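Local coordinates for plasmin and fibronectin-binding protein A (Streptococcus pneumoniae, PDB 4MR0), which acts as a surface adhesin and invasin of the pneumococcus, binding human fibronectin, plasmin, plasminogen and serum albumin, at residues 264-269 and 289-294; 342-347 and 371-376; 498-503 and 521-526; 550-555 and 563-568. One frame throughout, in Å; residues are numbered along the deposited sequence.

Contact 1 (264-269 and 289-294); sequences SYQGHA and ALPKTM
The carbonyl oxygen of Ser264 takes the backbone N-H of Ala289, with O to N at 2.7 Å. The bond is nearly straight, and the N-H comes in almost end-on to the carbonyl. The Ala289 carbonyl answers one residue on: its O accepts the Gln266 N-H, 2.8 Å from N, a more bent bond at 138°. Together the two bonds pair Tyr265 with Ala289 in parallel. Both side chains of that pair lie on the same face. The Ala289 methyl sits at the edge of the Tyr265 ring, CB to CD1 at 4.3 Å. The far end of the ring runs on to Pro291 and crosses it at about a right angle, with CE1 4.0 Å from Pro291 CD. Gln266 has its CG between the backbone N and the carbonyl carbon (chi1 60°). This lays CG over the centre of the Tyr265 ring, 3.9 Å above the plane. Beyond CG the chain is extended, and the side chain crosses that of Pro291 at about a right angle, with Gln266 CD 3.8 Å from Pro291 CG. Leu227 and Ile240 also touch the Tyr265 side chain. The hydroxyl of Ser264 is held chiefly by the Ser243 carbonyl; its bond from Gly267 N is weak. Here neighbouring coils join where strands 260-265 and 278-289 end, in the right-handed, pectate lyase-like parallel beta-helix that forms part of the longer surface protein.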
loop_
_atom_site.group_PDB
_atom_site.type_symbol
_atom_site.label_atom_id
_atom_site.label_comp_id
_atom_site.label_asym_id
_atom_site.label_seq_id
_atom_site.Cartn_x
_atom_site.Cartn_y
_atom_site.Cartn_z
ATOM N N SER A 264 13.232 -4.670 3.709
ATOM C CA SER A 264 12.828 -5.442 2.551
ATOM C C SER A 264 13.812 -5.085 1.435
ATOM O O SER A 264 14.173 -3.921 1.281
ATOM C CB SER A 264 11.411 -5.032 2.143
ATOM O OG SER A 264 11.081 -5.548 0.870
ATOM N N TYR A 265 14.270 -6.074 0.674
ATOM C CA TYR A 265 15.173 -5.783 -0.441
ATOM C C TYR A 265 14.279 -5.534 -1.647
ATOM O O TYR A 265 13.789 -6.485 -2.267
ATOM C CB TYR A 265 16.105 -6.964 -0.729
ATOM C CG TYR A 265 17.021 -6.732 -1.920
ATOM C CD1 TYR A 265 17.899 -5.644 -1.945
ATOM C CD2 TYR A 265 17.018 -7.600 -3.014
ATOM C CE1 TYR A 265 18.750 -5.425 -3.027
ATOM C CE2 TYR A 265 17.869 -7.392 -4.103
ATOM C CZ TYR A 265 18.730 -6.301 -4.099
ATOM O OH TYR A 265 19.572 -6.079 -5.164
ATOM N N GLN A 266 14.074 -4.254 -1.965
ATOM C CA GLN A 266 13.224 -3.826 -3.073
ATOM C C GLN A 266 12.063 -4.785 -3.310
ATOM O O GLN A 266 11.855 -5.263 -4.424
ATOM C CB GLN A 266 14.051 -3.665 -4.359
ATOM C CG GLN A 266 14.770 -4.918 -4.846
ATOM C CD GLN A 266 15.613 -4.652 -6.081
ATOM O OE1 GLN A 266 16.225 -5.559 -6.644
ATOM N NE2 GLN A 266 15.646 -3.399 -6.509
ATOM N N GLY A 267 11.300 -5.063 -2.258
ATOM C CA GLY A 267 10.193 -5.987 -2.408
ATOM C C GLY A 267 8.954 -5.667 -1.595
ATOM O O GLY A 267 8.826 -4.586 -1.012
ATOM N N HIS A 268 8.036 -6.629 -1.576
ATOM C CA HIS A 268 6.780 -6.514 -0.847
ATOM C C HIS A 268 6.921 -7.227 0.488
ATOM O O HIS A 268 7.223 -8.416 0.517
ATOM C CB HIS A 268 5.649 -7.199 -1.619
ATOM C CG HIS A 268 5.525 -6.757 -3.041
ATOM N ND1 HIS A 268 5.141 -5.482 -3.394
ATOM C CD2 HIS A 268 5.695 -7.436 -4.200
ATOM C CE1 HIS A 268 5.073 -5.397 -4.711
ATOM N NE2 HIS A 268 5.403 -6.569 -5.223
ATOM N N ALA A 269 6.709 -6.515 1.586
ATOM C CA ALA A 269 6.791 -7.149 2.889
ATOM C C ALA A 269 5.653 -8.162 2.954
ATOM O O ALA A 269 5.802 -9.260 3.489
ATOM C CB ALA A 269 6.635 -6.117 3.994
ATOM N N ALA A 289 15.245 -1.429 1.082
ATOM C CA ALA A 289 16.515 -1.189 0.414
ATOM C C ALA A 289 16.324 -1.075 -1.092
ATOM O O ALA A 289 15.665 -1.913 -1.709
ATOM C CB ALA A 289 17.493 -2.307 0.747
ATOM N N LEU A 290 16.905 -0.028 -1.675
ATOM C CA LEU A 290 16.807 0.218 -3.107
ATOM C C LEU A 290 18.214 0.337 -3.701
ATOM O O LEU A 290 18.925 1.310 -3.448
ATOM C CB LEU A 290 16.016 1.507 -3.357
ATOM C CG LEU A 290 14.630 1.606 -2.700
ATOM C CD1 LEU A 290 14.032 2.978 -2.969
ATOM C CD2 LEU A 290 13.714 0.507 -3.232
ATOM N N PRO A 291 18.634 -0.661 -4.497
ATOM C CA PRO A 291 19.961 -0.681 -5.129
ATOM C C PRO A 291 20.183 0.341 -6.249
ATOM O O PRO A 291 19.239 0.760 -6.921
ATOM C CB PRO A 291 20.074 -2.120 -5.626
ATOM C CG PRO A 291 18.658 -2.456 -5.973
ATOM C CD PRO A 291 17.892 -1.899 -4.797
ATOM N N LYS A 292 21.446 0.731 -6.431
ATOM C CA LYS A 292 21.861 1.697 -7.457
ATOM C C LYS A 292 21.179 1.484 -8.804
ATOM O O LYS A 292 20.567 2.392 -9.371
ATOM C CB LYS A 292 23.370 1.595 -7.717
ATOM C CG LYS A 292 24.318 2.215 -6.707
ATOM C CD LYS A 292 25.753 2.040 -7.226
ATOM C CE LYS A 292 26.804 2.680 -6.329
ATOM N NZ LYS A 292 26.674 4.164 -6.261
ATOM N N THR A 293 21.328 0.267 -9.309
ATOM C CA THR A 293 20.821 -0.158 -10.609
ATOM C C THR A 293 19.330 -0.069 -10.956
ATOM O O THR A 293 18.972 -0.131 -12.133
ATOM C CB THR A 293 21.272 -1.608 -10.878
ATOM O OG1 THR A 293 20.673 -2.085 -12.091
ATOM C CG2 THR A 293 20.868 -2.511 -9.720
ATOM N N MET A 294 18.460 0.080 -9.965
ATOM C CA MET A 294 17.026 0.118 -10.250
ATOM C C MET A 294 16.462 1.337 -10.972
ATOM O O MET A 294 16.850 2.478 -10.712
ATOM C CB MET A 294 16.232 -0.120 -8.966
ATOM C CG MET A 294 16.329 -1.546 -8.464
ATOM S SD MET A 294 15.868 -2.760 -9.731
ATOM C CE MET A 294 17.497 -3.274 -10.329
#

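Contact 2 (342-347 and 371-376); sequences SGELVT and FDNMMY
Val346 and Met375 lie side by side and point the same way. Met375 is extended through chi1 and chi2 (178° and -178°) and bends only at chi3. That bend swings its terminal methyl onto both branches of Val346. Met375 CE is 3.4 Å from Val346 CG2, tighter than usual for carbons. Ile299 packs against both residues. Met374 instead bends at chi2 and chi3, bringing its methyl alongside Leu345; Met374 CE lies 4.0 Å from Leu345 CB. Tyr376 turns its CB to Val346 CG1 at 3.7 Å, while Thr347 OG1 stands at the edge of the Tyr376 ring. Glu344 bends at chi2 and carries its carboxylate to the Asn373 amide, the two planes nearly perpendicular. The direct bond from ND2 to OE2 is weak, and a water bridges the same two atoms. Glu344 OE2 is also bonded to Val403 N, Asn373 OD1 to Lys397 N and Asn373 ND2 to Ser402 OG. Two backbone bonds fix the register, from Met375 N to Leu345 O at 2.9 Å and from Tyr376 N to Val346 O at 2.8 Å. Successive turns of the parallel beta-helix, in the second and third PbH1 repeats, thus stack through their turns as well as their strands.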
loop_
_atom_site.group_PDB
_atom_site.type_symbol
_atom_site.label_atom_id
_atom_site.label_comp_id
_atom_site.label_asym_id
_atom_site.label_seq_id
_atom_site.Cartn_x
_atom_site.Cartn_y
_atom_site.Cartn_z
ATOM N N SER A 342 18.046 0.809 6.118
ATOM C CA SER A 342 17.544 1.149 4.789
ATOM C C SER A 342 16.541 2.301 4.854
ATOM O O SER A 342 15.903 2.529 5.881
ATOM C CB SER A 342 16.907 -0.081 4.129
ATOM O OG SER A 342 15.858 -0.611 4.916
ATOM N N GLY A 343 16.407 3.015 3.742
ATOM C CA GLY A 343 15.523 4.166 3.678
ATOM C C GLY A 343 14.022 3.947 3.759
ATOM O O GLY A 343 13.534 2.838 3.975
ATOM N N GLU A 344 13.288 5.037 3.568
ATOM C CA GLU A 344 11.834 5.014 3.631
ATOM C C GLU A 344 11.212 4.144 2.538
ATOM O O GLU A 344 11.758 4.019 1.444
ATOM C CB GLU A 344 11.284 6.443 3.529
ATOM C CG GLU A 344 11.808 7.411 4.588
ATOM C CD GLU A 344 13.152 8.047 4.225
ATOM O OE1 GLU A 344 13.728 7.702 3.168
ATOM O OE2 GLU A 344 13.630 8.901 5.002
ATOM N N LEU A 345 10.070 3.538 2.850
ATOM C CA LEU A 345 9.361 2.695 1.892
ATOM C C LEU A 345 8.963 3.580 0.712
ATOM O O LEU A 345 8.807 4.793 0.870
ATOM C CB LEU A 345 8.101 2.111 2.535
ATOM C CG LEU A 345 8.213 1.572 3.967
ATOM C CD1 LEU A 345 6.847 1.060 4.414
ATOM C CD2 LEU A 345 9.253 0.460 4.042
ATOM N N VAL A 346 8.812 2.983 -0.466
ATOM C CA VAL A 346 8.424 3.739 -1.651
ATOM C C VAL A 346 6.908 3.973 -1.620
ATOM O O VAL A 346 6.435 5.111 -1.686
ATOM C CB VAL A 346 8.811 2.979 -2.941
ATOM C CG1 VAL A 346 8.343 3.747 -4.171
ATOM C CG2 VAL A 346 10.328 2.793 -2.984
ATOM N N THR A 347 6.158 2.882 -1.504
ATOM C CA THR A 347 4.700 2.925 -1.446
ATOM C C THR A 347 4.303 1.973 -0.331
ATOM O O THR A 347 4.653 0.796 -0.364
ATOM C CB THR A 347 4.074 2.445 -2.772
ATOM O OG1 THR A 347 4.384 3.381 -3.807
ATOM C CG2 THR A 347 2.560 2.324 -2.648
ATOM N N PHE A 371 1.913 6.965 7.900
ATOM C CA PHE A 371 2.797 6.801 6.748
ATOM C C PHE A 371 3.853 7.891 6.893
ATOM O O PHE A 371 3.658 9.029 6.461
ATOM C CB PHE A 371 1.998 6.977 5.466
ATOM C CG PHE A 371 0.876 5.987 5.316
ATOM C CD1 PHE A 371 1.145 4.637 5.109
ATOM C CD2 PHE A 371 -0.448 6.403 5.392
ATOM C CE1 PHE A 371 0.101 3.707 4.979
ATOM C CE2 PHE A 371 -1.499 5.484 5.263
ATOM C CZ PHE A 371 -1.223 4.137 5.057
ATOM N N ASP A 372 4.975 7.513 7.499
ATOM C CA ASP A 372 6.060 8.433 7.810
ATOM C C ASP A 372 7.126 8.688 6.748
ATOM O O ASP A 372 8.167 8.024 6.715
ATOM C CB ASP A 372 6.733 7.962 9.099
ATOM C CG ASP A 372 7.464 9.076 9.825
ATOM O OD1 ASP A 372 7.558 10.192 9.279
ATOM O OD2 ASP A 372 7.947 8.823 10.946
ATOM N N ASN A 373 6.860 9.668 5.893
ATOM C CA ASN A 373 7.794 10.077 4.845
ATOM C C ASN A 373 8.053 9.048 3.742
ATOM O O ASN A 373 9.209 8.732 3.449
ATOM C CB ASN A 373 9.126 10.502 5.501
ATOM C CG ASN A 373 9.969 11.399 4.608
ATOM O OD1 ASN A 373 9.457 12.330 3.976
ATOM N ND2 ASN A 373 11.275 11.135 4.564
ATOM N N MET A 374 6.990 8.530 3.126
ATOM C CA MET A 374 7.141 7.565 2.035
ATOM C C MET A 374 7.749 8.303 0.844
ATOM O O MET A 374 7.551 9.507 0.689
ATOM C CB MET A 374 5.784 6.979 1.632
ATOM C CG MET A 374 5.461 5.602 2.243
ATOM S SD MET A 374 5.307 5.468 4.031
ATOM C CE MET A 374 7.074 5.382 4.526
ATOM N N MET A 375 8.487 7.583 0.005
ATOM C CA MET A 375 9.135 8.185 -1.156
ATOM C C MET A 375 8.172 8.520 -2.295
ATOM O O MET A 375 8.368 9.504 -3.014
ATOM C CB MET A 375 10.239 7.250 -1.669
ATOM C CG MET A 375 10.955 7.749 -2.911
ATOM S SD MET A 375 12.200 6.556 -3.494
ATOM C CE MET A 375 11.274 5.659 -4.627
ATOM N N TYR A 376 7.124 7.719 -2.456
ATOM C CA TYR A 376 6.190 7.959 -3.544
ATOM C C TYR A 376 4.739 8.132 -3.125
ATOM O O TYR A 376 4.036 9.011 -3.640
ATOM C CB TYR A 376 6.304 6.823 -4.566
ATOM C CG TYR A 376 5.499 7.037 -5.828
ATOM C CD1 TYR A 376 5.417 8.295 -6.422
ATOM C CD2 TYR A 376 4.850 5.970 -6.452
ATOM C CE1 TYR A 376 4.712 8.490 -7.603
ATOM C CE2 TYR A 376 4.144 6.156 -7.639
ATOM C CZ TYR A 376 4.078 7.417 -8.207
ATOM O OH TYR A 376 3.380 7.610 -9.377
HETATM O O HOH W 1 12.466 9.727 7.295
#

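Contact 3 (498-503 and 521-526); sequences SIFGGK and QFYNLS
Strands 498-500 and 521-523 run parallel, 7° apart in direction, with axes 4.7 Å from each other. Ser498, Ile499 and Phe500 pair with Gln521, Phe522 and Tyr523. Ile499 binds both ways: its N donates to Gln521 O at 2.8 Å, and its O accepts from Tyr523 N at 2.9 Å. Gly501 N follows with a bond to Tyr523 O. Past the strands, Ser526 N still reaches Gly502 O at 2.9 Å, so the pairing resumes in the turn. A water links Gly502 N to Asn524 O. Gly501 and Gly502 take backbone angles that call for glycine.

Phe500 and Tyr523 form an offset stack, centroids 4.5 Å apart and planes at 20°. Both have CG beside the backbone N, which sends the rings off the same way. Tyr523 CD2 sits over one face of Phe500, toward its rim. Tyr523 OH lies only 2.5 Å from Gln521 OE1, too short for its exact geometry to be trusted. On the opposite face of the sheet from Phe500 and Tyr523, Ile499 CD1 meets Phe522 CE1 at 3.8 Å. Leu525 CD1 lies 4.1 Å from Ile499 CG2, the two chains crossing at about a right angle. Ile506 of strand 506-509 packs on Ile499 and Phe522, Tyr529 stacks on Phe522, and strand 462-473 bonds to the other edge of 498-500.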
loop_
_atom_site.group_PDB
_atom_site.type_symbol
_atom_site.label_atom_id
_atom_site.label_comp_id
_atom_site.label_asym_id
_atom_site.label_seq_id
_atom_site.Cartn_x
_atom_site.Cartn_y
_atom_site.Cartn_z
ATOM N N SER A 498 -9.951 20.796 5.013
ATOM C CA SER A 498 -9.227 21.978 5.474
ATOM C C SER A 498 -7.819 21.962 4.879
ATOM O O SER A 498 -7.060 21.014 5.081
ATOM C CB SER A 498 -9.131 22.003 7.005
ATOM O OG SER A 498 -10.392 22.241 7.606
ATOM N N ILE A 499 -7.474 23.014 4.145
ATOM C CA ILE A 499 -6.161 23.107 3.522
ATOM C C ILE A 499 -5.366 24.317 4.015
ATOM O O ILE A 499 -5.746 25.463 3.765
ATOM C CB ILE A 499 -6.291 23.185 1.990
ATOM C CG1 ILE A 499 -7.105 21.990 1.484
ATOM C CG2 ILE A 499 -4.910 23.198 1.350
ATOM C CD1 ILE A 499 -7.325 21.977 -0.012
ATOM N N PHE A 500 -4.262 24.053 4.713
ATOM C CA PHE A 500 -3.408 25.119 5.241
ATOM C C PHE A 500 -2.090 25.225 4.475
ATOM O O PHE A 500 -1.181 24.419 4.691
ATOM C CB PHE A 500 -3.061 24.876 6.716
ATOM C CG PHE A 500 -4.246 24.837 7.638
ATOM C CD1 PHE A 500 -5.079 23.722 7.682
ATOM C CD2 PHE A 500 -4.506 25.903 8.500
ATOM C CE1 PHE A 500 -6.159 23.671 8.572
ATOM C CE2 PHE A 500 -5.580 25.862 9.390
ATOM C CZ PHE A 500 -6.406 24.742 9.427
ATOM N N GLY A 501 -1.979 26.206 3.586
ATOM C CA GLY A 501 -0.738 26.388 2.852
ATOM C C GLY A 501 -0.673 25.830 1.446
ATOM O O GLY A 501 -1.483 24.992 1.051
ATOM N N GLY A 502 0.306 26.307 0.687
ATOM C CA GLY A 502 0.476 25.847 -0.676
ATOM C C GLY A 502 0.089 26.886 -1.706
ATOM O O GLY A 502 0.002 28.078 -1.406
ATOM N N LYS A 503 -0.149 26.426 -2.929
ATOM C CA LYS A 503 -0.525 27.307 -4.025
ATOM C C LYS A 503 -2.004 27.091 -4.337
ATOM O O LYS A 503 -2.856 27.859 -3.886
ATOM C CB LYS A 503 0.342 26.995 -5.246
ATOM C CG LYS A 503 0.254 27.998 -6.380
ATOM C CD LYS A 503 1.612 28.127 -7.063
ATOM C CE LYS A 503 1.511 28.805 -8.417
ATOM N NZ LYS A 503 0.813 27.934 -9.404
ATOM N N GLN A 521 -12.324 24.505 3.564
ATOM C CA GLN A 521 -11.679 25.671 4.165
ATOM C C GLN A 521 -10.256 25.832 3.639
ATOM O O GLN A 521 -9.536 24.848 3.453
ATOM C CB GLN A 521 -11.669 25.539 5.691
ATOM C CG GLN A 521 -12.993 25.896 6.352
ATOM C CD GLN A 521 -13.045 25.485 7.815
ATOM O OE1 GLN A 521 -12.091 25.698 8.570
ATOM N NE2 GLN A 521 -14.168 24.901 8.226
ATOM N N PHE A 522 -9.855 27.077 3.396
ATOM C CA PHE A 522 -8.523 27.362 2.867
ATOM C C PHE A 522 -7.829 28.453 3.672
ATOM O O PHE A 522 -8.437 29.467 4.010
ATOM C CB PHE A 522 -8.631 27.797 1.403
ATOM C CG PHE A 522 -9.429 26.853 0.546
ATOM C CD1 PHE A 522 -8.823 25.762 -0.064
ATOM C CD2 PHE A 522 -10.791 27.049 0.367
ATOM C CE1 PHE A 522 -9.568 24.878 -0.849
ATOM C CE2 PHE A 522 -11.546 26.175 -0.413
ATOM C CZ PHE A 522 -10.935 25.086 -1.020
ATOM N N TYR A 523 -6.553 28.241 3.969
ATOM C CA TYR A 523 -5.776 29.202 4.744
ATOM C C TYR A 523 -4.378 29.383 4.176
ATOM O O TYR A 523 -3.700 28.411 3.836
ATOM C CB TYR A 523 -5.642 28.735 6.191
ATOM C CG TYR A 523 -6.950 28.449 6.877
ATOM C CD1 TYR A 523 -7.694 29.473 7.456
ATOM C CD2 TYR A 523 -7.448 27.146 6.945
ATOM C CE1 TYR A 523 -8.905 29.207 8.091
ATOM C CE2 TYR A 523 -8.655 26.872 7.573
ATOM C CZ TYR A 523 -9.378 27.903 8.145
ATOM O OH TYR A 523 -10.576 27.634 8.764
ATOM N N ASN A 524 -3.953 30.635 4.078
ATOM C CA ASN A 524 -2.625 30.961 3.595
ATOM C C ASN A 524 -2.227 30.293 2.279
ATOM O O ASN A 524 -1.113 29.781 2.151
ATOM C CB ASN A 524 -1.605 30.616 4.683
ATOM C CG ASN A 524 -1.992 31.184 6.040
ATOM O OD1 ASN A 524 -2.120 32.397 6.206
ATOM N ND2 ASN A 524 -2.188 30.305 7.018
ATOM N N LEU A 525 -3.137 30.293 1.308
ATOM C CA LEU A 525 -2.847 29.717 -0.002
ATOM C C LEU A 525 -2.438 30.850 -0.935
ATOM O O LEU A 525 -2.977 31.951 -0.847
ATOM C CB LEU A 525 -4.074 28.994 -0.573
ATOM C CG LEU A 525 -4.225 27.498 -0.268
ATOM C CD1 LEU A 525 -4.371 27.284 1.225
ATOM C CD2 LEU A 525 -5.439 26.951 -1.002
ATOM N N SER A 526 -1.492 30.576 -1.829
ATOM C CA SER A 526 -1.007 31.590 -2.763
ATOM C C SER A 526 -1.671 31.541 -4.138
ATOM O O SER A 526 -1.496 32.452 -4.945
ATOM C CB SER A 526 0.507 31.457 -2.938
ATOM O OG SER A 526 0.836 30.260 -3.625
HETATM O O HOH W 2 1.915 28.868 1.499
#

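Contact 4 (550-555 and 563-568); sequences NFNIVT and VTNNLS
Asn565 holds CG between its backbone N and carbonyl carbon (chi1 78°), and Asn550 holds its own CG anti to the backbone N (chi1 -162°). These two torsions bring the amides together at about a right angle, their planes nearly perpendicular. Asn565 ND2 donates to Asn550 OD1 at 3.0 Å in a nearly straight bond, 170° at the hydrogen. The acceptor lies in the Asn565 amide plane, but the donor stands well above the plane of the Asn550 amide. Asn565 ND2 also makes a weak bond to Asn552 OD1 at 3.0 Å, where the two amide planes are much less inclined. The Asn565 amide nitrogen is therefore shared by two side-chain oxygens of the facing segment.

Both acceptor residues are held in turn by strand 515-523: Asn550 ND2 donates to Asn520 O, and Asn552 OD1 accepts from Asn519 N. Asn550 ND2 also makes a weak bond to Leu567 O. The segments belong to a beta hairpin, strands 551-556 and 559-564, next to the last coils of the parallel beta-helix. Here Asn552 and Val563 form an antiparallel hydrogen-bonded pair. Asn552 N donates to Val563 O at 2.7 Å, and Val563 N returns a bond to Asn552 O at 2.8 Å. Both bonds are close to straight. Val554 and Val563 touch by their methyls, CG2 to CG2 at 4.2 Å. Phe551 sends its ring away from the 563-568 segment, against Ile530 of strand 530-535 and Ile562 of the partner strand 559-564. Within segment 563-568 its side chain comes nearest at CB, 3.5 Å from Val563 O.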
loop_
_atom_site.group_PDB
_atom_site.type_symbol
_atom_site.label_atom_id
_atom_site.label_comp_id
_atom_site.label_asym_id
_atom_site.label_seq_id
_atom_site.Cartn_x
_atom_site.Cartn_y
_atom_site.Cartn_z
ATOM N N ASN A 550 -13.203 31.122 -1.944
ATOM C CA ASN A 550 -13.899 29.924 -1.509
ATOM C C ASN A 550 -15.346 29.964 -1.998
ATOM O O ASN A 550 -16.017 30.994 -1.911
ATOM C CB ASN A 550 -13.877 29.839 0.015
ATOM C CG ASN A 550 -14.187 28.446 0.530
ATOM O OD1 ASN A 550 -14.791 27.629 -0.170
ATOM N ND2 ASN A 550 -13.778 28.170 1.766
ATOM N N PHE A 551 -15.815 28.843 -2.527
ATOM C CA PHE A 551 -17.187 28.740 -3.005
ATOM C C PHE A 551 -17.584 27.280 -3.081
ATOM O O PHE A 551 -16.761 26.393 -2.849
ATOM C CB PHE A 551 -17.357 29.390 -4.386
ATOM C CG PHE A 551 -16.461 28.820 -5.453
ATOM C CD1 PHE A 551 -15.142 29.248 -5.575
ATOM C CD2 PHE A 551 -16.944 27.868 -6.351
ATOM C CE1 PHE A 551 -14.315 28.733 -6.574
ATOM C CE2 PHE A 551 -16.126 27.347 -7.352
ATOM C CZ PHE A 551 -14.809 27.782 -7.466
ATOM N N ASN A 552 -18.848 27.030 -3.398
ATOM C CA ASN A 552 -19.325 25.668 -3.503
ATOM C C ASN A 552 -19.791 25.367 -4.911
ATOM O O ASN A 552 -20.090 26.268 -5.694
ATOM C CB ASN A 552 -20.470 25.414 -2.518
ATOM C CG ASN A 552 -20.047 25.589 -1.071
ATOM O OD1 ASN A 552 -18.899 25.317 -0.708
ATOM N ND2 ASN A 552 -20.983 26.026 -0.228
ATOM N N ILE A 553 -19.826 24.083 -5.231
ATOM C CA ILE A 553 -20.278 23.632 -6.531
ATOM C C ILE A 553 -21.340 22.589 -6.264
ATOM O O ILE A 553 -21.178 21.741 -5.388
ATOM C CB ILE A 553 -19.150 22.967 -7.334
ATOM C CG1 ILE A 553 -18.003 23.957 -7.540
ATOM C CG2 ILE A 553 -19.697 22.467 -8.669
ATOM C CD1 ILE A 553 -16.773 23.339 -8.177
ATOM N N VAL A 554 -22.433 22.662 -7.007
ATOM C CA VAL A 554 -23.506 21.700 -6.853
ATOM C C VAL A 554 -23.980 21.347 -8.244
ATOM O O VAL A 554 -23.749 22.098 -9.194
ATOM C CB VAL A 554 -24.693 22.282 -6.039
ATOM C CG1 VAL A 554 -24.189 22.836 -4.716
ATOM C CG2 VAL A 554 -25.405 23.367 -6.837
ATOM N N THR A 555 -24.630 20.200 -8.365
ATOM C CA THR A 555 -25.148 19.759 -9.646
ATOM C C THR A 555 -26.661 19.782 -9.540
ATOM O O THR A 555 -27.241 19.152 -8.658
ATOM C CB THR A 555 -24.671 18.335 -9.974
ATOM O OG1 THR A 555 -23.239 18.307 -9.974
ATOM C CG2 THR A 555 -25.182 17.897 -11.338
ATOM N N VAL A 563 -21.909 28.352 -5.996
ATOM C CA VAL A 563 -22.723 28.929 -4.942
ATOM C C VAL A 563 -21.806 29.537 -3.891
ATOM O O VAL A 563 -20.771 28.966 -3.553
ATOM C CB VAL A 563 -23.621 27.859 -4.285
ATOM C CG1 VAL A 563 -24.480 28.494 -3.204
ATOM C CG2 VAL A 563 -24.495 27.194 -5.341
ATOM N N THR A 564 -22.189 30.702 -3.383
ATOM C CA THR A 564 -21.396 31.394 -2.378
ATOM C C THR A 564 -21.495 30.782 -0.987
ATOM O O THR A 564 -22.558 30.320 -0.565
ATOM C CB THR A 564 -21.805 32.891 -2.282
ATOM O OG1 THR A 564 -21.195 33.622 -3.353
ATOM C CG2 THR A 564 -21.374 33.491 -0.948
ATOM N N ASN A 565 -20.361 30.771 -0.294
ATOM C CA ASN A 565 -20.267 30.284 1.078
ATOM C C ASN A 565 -19.294 31.274 1.705
ATOM O O ASN A 565 -18.239 31.556 1.132
ATOM C CB ASN A 565 -19.718 28.841 1.137
ATOM C CG ASN A 565 -18.206 28.761 0.963
ATOM O OD1 ASN A 565 -17.445 29.336 1.742
ATOM N ND2 ASN A 565 -17.766 28.026 -0.053
ATOM N N ASN A 566 -19.646 31.838 2.856
ATOM C CA ASN A 566 -18.757 32.810 3.476
ATOM C C ASN A 566 -17.790 32.234 4.499
ATOM O O ASN A 566 -17.937 32.423 5.708
ATOM C CB ASN A 566 -19.560 33.964 4.085
ATOM C CG ASN A 566 -20.043 34.949 3.031
ATOM O OD1 ASN A 566 -21.117 34.783 2.449
ATOM N ND2 ASN A 566 -19.234 35.972 2.764
ATOM N N LEU A 567 -16.797 31.522 3.976
ATOM C CA LEU A 567 -15.748 30.899 4.767
ATOM C C LEU A 567 -14.446 31.329 4.101
ATOM O O LEU A 567 -14.100 30.832 3.029
ATOM C CB LEU A 567 -15.869 29.372 4.714
ATOM C CG LEU A 567 -16.993 28.635 5.453
ATOM C CD1 LEU A 567 -18.346 29.267 5.171
ATOM C CD2 LEU A 567 -16.983 27.178 5.012
ATOM N N SER A 568 -13.729 32.263 4.720
ATOM C CA SER A 568 -12.477 32.735 4.138
ATOM C C SER A 568 -11.338 32.843 5.141
ATOM O O SER A 568 -11.550 32.837 6.352
ATOM C CB SER A 568 -12.689 34.094 3.462
ATOM O OG SER A 568 -13.049 35.089 4.410
#

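The four contacts follow one another along the chain. Contacts 1 and 2 touch, their centres 12 Å apart: Leu290 CD1 lies 3.7 Å from Val346 CG2. Contact 3 is further along the beta-helix, its centre about 25 Å from that of contact 2. Contact 4 follows, its centre about 15 Å from that of contact 3, and Phe522 CD2 meets Asn550 ND2 at 3.5 Å. The hairpin thus packs on the last paired coils. Contacts 1 and 4 lie about 46 Å apart between centres, on opposite sides of the chain's centre. A bound manganese ion lies about 5 Å from the Ala289 side chain, and a manganese ion lies about 8 Å from that of Glu344.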